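Local atomic coordinates of type III effector NopAA (PDB entry 6SDU), a protein that hydrolyses xyloglucan as a type III secreted effector of a rhizobial symbiont, and belongs to glycoside hydrolase family 12. Residues A107-D112 and E118-T123; V164-G169 and K174-L179. One frame throughout, in Å; residues are numbered along the deposited sequence.

Contact 1. Residues A107-D112 and E118-T123; sequences AYDIWD and EIMLWT
Glu118 lies along one face of the Trp111 indole, where two adjacent antiparallel strands of a hairpin bring them side by side. CB of Glu118 starts above the CZ3 side of the six-membered ring, 3.8 Å from CZ3 of Trp111. CG follows over the face in a CH-pi contact, 3.6 Å from the centroid of the six-membered ring. CD is 3.5 Å from Trp111 CZ2, and the carboxylate lies nearly parallel to the indole, with planes 11° apart. CG is anti to the backbone N (chi1 -171°) and the chain stays extended beyond it, which lays the side chain along the ring. At the tip the two oxygens part. OE1 is hydrogen-bonded to His173 NE2, and OE2 comes 2.6 Å from OD1 of Asp109. The two carboxylates are turned 70° against each other. Trp111 NE1 in turn donates to OD2 of Asp109 at 2.9 Å, meeting it from above the carboxylate plane. Trp111 thus touches one acid and hydrogen-bonds the other.

Four backbone bonds tie the strands, two in the Tyr108-Leu121 pair and two in the Ile110-Ile119 pair. Their side chains form the other, largely apolar face, where the hydroxyl of Tyr108 is hydrogen-bonded to Ser92. Tyr108 CB meets Leu121 CB at 3.8 Å, and Ile110 CD1 meets Leu121 CD1 at 4.0 Å.

The face of Glu118 also carries Met120 and Trp122, which line the glucose pocket together with Glu217. On the other face, Ile110, Ile119 and Leu121 pack on helix 191-200. Strand 208-218 flanks residues 107-112, and strand 174-180 flanks residues 118-123.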
# COMPACT_ATOMS: atom_id res chain seq x y z
N ALA A 107 -1.74 2.69 1.02
CA ALA A 107 -1.64 1.29 1.44
C ALA A 107 -0.21 0.82 1.65
O ALA A 107 0.71 1.27 0.95
CB ALA A 107 -2.30 0.36 0.41
N TYR A 108 -0.05 -0.13 2.58
CA TYR A 108 1.15 -0.96 2.67
C TYR A 108 1.08 -1.98 1.54
O TYR A 108 0.00 -2.48 1.21
CB TYR A 108 1.21 -1.72 4.01
CG TYR A 108 1.79 -0.91 5.12
CD1 TYR A 108 3.16 -0.79 5.28
CD2 TYR A 108 0.96 -0.21 5.99
CE1 TYR A 108 3.70 -0.02 6.29
CE2 TYR A 108 1.49 0.56 7.01
CZ TYR A 108 2.86 0.66 7.15
OH TYR A 108 3.40 1.43 8.15
N ASP A 109 2.23 -2.25 0.93
CA ASP A 109 2.34 -3.25 -0.14
C ASP A 109 3.47 -4.19 0.27
O ASP A 109 4.65 -3.83 0.20
CB ASP A 109 2.60 -2.58 -1.49
CG ASP A 109 2.02 -3.37 -2.68
OD1 ASP A 109 0.99 -4.07 -2.53
OD2 ASP A 109 2.63 -3.31 -3.76
N ILE A 110 3.13 -5.38 0.76
CA ILE A 110 4.11 -6.32 1.27
C ILE A 110 4.22 -7.50 0.30
O ILE A 110 3.21 -8.12 -0.04
CB ILE A 110 3.75 -6.77 2.69
CG1 ILE A 110 3.68 -5.56 3.61
CG2 ILE A 110 4.77 -7.83 3.26
CD1 ILE A 110 2.72 -5.73 4.75
N TRP A 111 5.44 -7.80 -0.13
CA TRP A 111 5.68 -8.86 -1.10
C TRP A 111 6.55 -9.97 -0.52
O TRP A 111 7.37 -9.73 0.37
CB TRP A 111 6.39 -8.32 -2.33
CG TRP A 111 5.61 -7.32 -3.12
CD1 TRP A 111 5.55 -5.96 -2.92
CD2 TRP A 111 4.78 -7.62 -4.23
NE1 TRP A 111 4.70 -5.39 -3.86
CE2 TRP A 111 4.23 -6.39 -4.68
CE3 TRP A 111 4.43 -8.81 -4.88
CZ2 TRP A 111 3.37 -6.33 -5.77
CZ3 TRP A 111 3.57 -8.74 -5.97
CH2 TRP A 111 3.04 -7.51 -6.40
N ASP A 112 6.39 -11.17 -1.03
CA ASP A 112 7.37 -12.18 -0.70
C ASP A 112 8.48 -12.13 -1.75
O ASP A 112 8.36 -11.45 -2.77
CB ASP A 112 6.73 -13.56 -0.59
CG ASP A 112 6.20 -14.09 -1.90
OD1 ASP A 112 5.81 -13.30 -2.78
OD2 ASP A 112 6.16 -15.33 -2.03
N GLU A 118 1.14 -11.11 -2.57
CA GLU A 118 1.09 -9.69 -2.29
C GLU A 118 0.09 -9.46 -1.16
O GLU A 118 -1.05 -9.92 -1.24
CB GLU A 118 0.68 -8.93 -3.55
CG GLU A 118 0.79 -7.47 -3.44
CD GLU A 118 0.14 -6.74 -4.62
OE1 GLU A 118 -0.33 -7.40 -5.58
OE2 GLU A 118 0.09 -5.50 -4.57
N ILE A 119 0.53 -8.78 -0.10
CA ILE A 119 -0.34 -8.46 1.04
C ILE A 119 -0.45 -6.94 1.14
O ILE A 119 0.57 -6.24 1.29
CB ILE A 119 0.17 -9.06 2.36
CG1 ILE A 119 0.25 -10.60 2.25
CG2 ILE A 119 -0.75 -8.62 3.54
CD1 ILE A 119 1.61 -11.12 1.79
N MET A 120 -1.68 -6.42 1.05
CA MET A 120 -1.96 -4.98 1.09
C MET A 120 -2.67 -4.63 2.39
O MET A 120 -3.56 -5.37 2.84
CB MET A 120 -2.83 -4.54 -0.09
CG MET A 120 -2.32 -4.87 -1.50
SD MET A 120 -3.07 -3.77 -2.74
CE MET A 120 -2.13 -2.28 -2.42
N LEU A 121 -2.29 -3.52 2.99
CA LEU A 121 -2.97 -2.98 4.16
C LEU A 121 -3.35 -1.55 3.83
O LEU A 121 -2.48 -0.69 3.71
CB LEU A 121 -2.09 -3.04 5.42
CG LEU A 121 -1.21 -4.29 5.63
CD1 LEU A 121 -0.25 -4.08 6.82
CD2 LEU A 121 -2.08 -5.52 5.84
N TRP A 122 -4.65 -1.31 3.62
CA TRP A 122 -5.18 0.03 3.29
C TRP A 122 -5.46 0.81 4.57
O TRP A 122 -6.36 0.47 5.34
CB TRP A 122 -6.47 -0.10 2.46
CG TRP A 122 -6.32 -0.72 1.06
CD1 TRP A 122 -5.34 -1.57 0.62
CD2 TRP A 122 -7.22 -0.53 -0.05
NE1 TRP A 122 -5.56 -1.91 -0.70
CE2 TRP A 122 -6.70 -1.29 -1.13
CE3 TRP A 122 -8.39 0.22 -0.24
CZ2 TRP A 122 -7.33 -1.32 -2.39
CZ3 TRP A 122 -9.02 0.19 -1.50
CH2 TRP A 122 -8.47 -0.57 -2.55
N THR A 123 -4.70 1.88 4.81
CA THR A 123 -4.91 2.68 6.02
C THR A 123 -5.95 3.79 5.84
O THR A 123 -6.71 4.05 6.76
CB THR A 123 -3.59 3.29 6.51
OG1 THR A 123 -3.08 4.20 5.51
CG2 THR A 123 -2.59 2.19 6.82

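Contact 2. Residues V164-G169 and K174-L179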
# COMPACT_ATOMS: atom_id res chain seq x y z
N VAL A 164 -10.99 -8.36 5.15
CA VAL A 164 -10.02 -9.10 4.34
C VAL A 164 -10.64 -9.48 3.00
O VAL A 164 -11.77 -9.99 2.94
CB VAL A 164 -9.52 -10.34 5.09
CG1 VAL A 164 -8.43 -11.08 4.28
CG2 VAL A 164 -8.97 -9.90 6.42
N PHE A 165 -9.88 -9.25 1.92
CA PHE A 165 -10.32 -9.53 0.56
C PHE A 165 -9.29 -10.41 -0.14
O PHE A 165 -8.10 -10.35 0.17
CB PHE A 165 -10.52 -8.24 -0.22
CG PHE A 165 -11.55 -7.35 0.36
CD1 PHE A 165 -11.25 -6.51 1.41
CD2 PHE A 165 -12.85 -7.36 -0.17
CE1 PHE A 165 -12.23 -5.69 1.95
CE2 PHE A 165 -13.83 -6.54 0.36
CZ PHE A 165 -13.52 -5.70 1.42
N GLU A 166 -9.77 -11.23 -1.09
CA GLU A 166 -8.91 -12.15 -1.81
C GLU A 166 -9.11 -12.05 -3.32
O GLU A 166 -10.24 -12.10 -3.81
CB GLU A 166 -9.15 -13.60 -1.38
CG GLU A 166 -8.19 -14.59 -2.07
CD GLU A 166 -8.59 -16.05 -1.87
OE1 GLU A 166 -7.87 -16.94 -2.38
OE2 GLU A 166 -9.62 -16.32 -1.21
N GLY A 167 -8.00 -11.98 -4.05
CA GLY A 167 -8.02 -11.87 -5.48
C GLY A 167 -6.71 -12.34 -6.08
O GLY A 167 -5.85 -12.89 -5.40
N GLU A 168 -6.61 -12.16 -7.39
CA GLU A 168 -5.47 -12.54 -8.20
C GLU A 168 -5.03 -11.38 -9.08
O GLU A 168 -5.87 -10.70 -9.66
CB GLU A 168 -5.86 -13.72 -9.11
CG GLU A 168 -4.71 -14.43 -9.69
CD GLU A 168 -5.11 -15.80 -10.16
OE1 GLU A 168 -5.69 -16.55 -9.34
OE2 GLU A 168 -4.84 -16.11 -11.35
N GLY A 169 -3.71 -11.21 -9.25
CA GLY A 169 -3.19 -10.24 -10.20
C GLY A 169 -3.12 -10.81 -11.62
O GLY A 169 -3.33 -12.01 -11.84
N LYS A 174 -1.21 -14.24 -6.06
CA LYS A 174 -2.24 -14.04 -5.04
C LYS A 174 -2.16 -12.65 -4.39
O LYS A 174 -1.10 -12.22 -3.94
CB LYS A 174 -2.09 -15.11 -3.96
CG LYS A 174 -3.20 -15.09 -2.92
CD LYS A 174 -4.51 -15.48 -3.57
CE LYS A 174 -4.63 -16.98 -3.69
NZ LYS A 174 -5.80 -17.34 -4.54
N VAL A 175 -3.32 -12.00 -4.23
CA VAL A 175 -3.38 -10.71 -3.54
C VAL A 175 -4.36 -10.82 -2.37
O VAL A 175 -5.55 -11.09 -2.56
CB VAL A 175 -3.81 -9.57 -4.48
CG1 VAL A 175 -3.72 -8.20 -3.77
CG2 VAL A 175 -3.01 -9.59 -5.74
N ILE A 176 -3.86 -10.59 -1.16
CA ILE A 176 -4.67 -10.54 0.05
C ILE A 176 -4.64 -9.08 0.52
O ILE A 176 -3.56 -8.53 0.78
CB ILE A 176 -4.13 -11.48 1.15
CG1 ILE A 176 -3.93 -12.90 0.63
CG2 ILE A 176 -5.07 -11.51 2.35
CD1 ILE A 176 -5.23 -13.62 0.37
N SER A 177 -5.82 -8.45 0.62
CA SER A 177 -5.93 -7.04 0.98
C SER A 177 -6.71 -6.87 2.28
O SER A 177 -7.81 -7.42 2.43
CB SER A 177 -6.63 -6.24 -0.11
OG SER A 177 -6.00 -6.43 -1.35
N LEU A 178 -6.16 -6.10 3.21
CA LEU A 178 -6.84 -5.77 4.46
C LEU A 178 -7.18 -4.28 4.43
O LEU A 178 -6.29 -3.44 4.29
CB LEU A 178 -5.97 -6.11 5.67
CG LEU A 178 -5.93 -7.60 6.03
CD1 LEU A 178 -5.16 -8.40 5.02
CD2 LEU A 178 -5.34 -7.79 7.44
N LEU A 179 -8.47 -3.97 4.57
CA LEU A 179 -8.95 -2.59 4.60
C LEU A 179 -9.30 -2.27 6.04
O LEU A 179 -10.11 -2.98 6.64
CB LEU A 179 -10.18 -2.40 3.69
CG LEU A 179 -9.94 -2.07 2.22
CD1 LEU A 179 -9.10 -3.12 1.53
CD2 LEU A 179 -11.30 -1.90 1.49
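This beta hairpin, strands 160-168 and 174-180, belongs to the mixed sheet of the family 12 beta-jelly-roll fold. Four backbone hydrogen bonds join the antiparallel strands. They fall in two hydrogen-bonded pairs, Phe165 with Ser177 and Gly167 with Val175.

Glu166 and Lys174 face each other diagonally across the strands. OE1 of Glu166 accepts from NZ of Lys174 in a salt bridge of 3.0 Å, using the anti lone pair. Glu166 is extended throughout. Lys174 is not: its chain folds at chi2 (67°) and chi3 (81°), which carries CD to 3.4 Å from Gly167 O and swings NZ back to the acid. NZ has a second hydrogen-bond partner, Tyr140 OH, which also bonds OE1 of Glu168.

The same face turns apolar further along. Glu166 CG rests 4.0 Å from Ile176 CD1. Val164 splits its branches, with CG1 at 3.9 Å from Ile176 CG2 and CG2 at 3.8 Å from Leu178 CG. Leu178 and Val164 also reach helix 191-200.

Phe165, on the other face, crosses the side chain of Leu179 at about a right angle, with Phe165 CE1 3.9 Å from Leu179 CD2. The carbonyl oxygen of Ser177 lies at the edge of the Phe165 ring, in its plane. Pro137 of the glucose pocket also touches Phe165.

The chemistry thus changes along the hairpin. Hydrocarbon groups pack beside helix 191-200, while near the turn the ammonium of Lys174 is held by both an acid and a tyrosine hydroxyl, which probably restricts the motion of its folded chain.

Overall arrangement
Contact 1 closes before contact 2 opens along the chain, and their centres lie about 9 Å apart. Both are hairpins of one mixed sheet. They meet where strands 117-125 and 174-180 run parallel as neighbours, so the order across the sheet is 103-112, 117-125, 174-180, 160-168. Probable backbone hydrogen bonds join Met120 O to Leu178 N and Trp122 N to Leu178 O. Packing adds to the seam, with Trp122 against Leu179 and Glu118 against Val175. Helix 191-200 packs on one face of this sheet, and glucose of the bound cellobiose lies on the other. Strand 117-125 supplies Met120 and Trp122 to that pocket, while the 160-180 hairpin extends the sheet beside them.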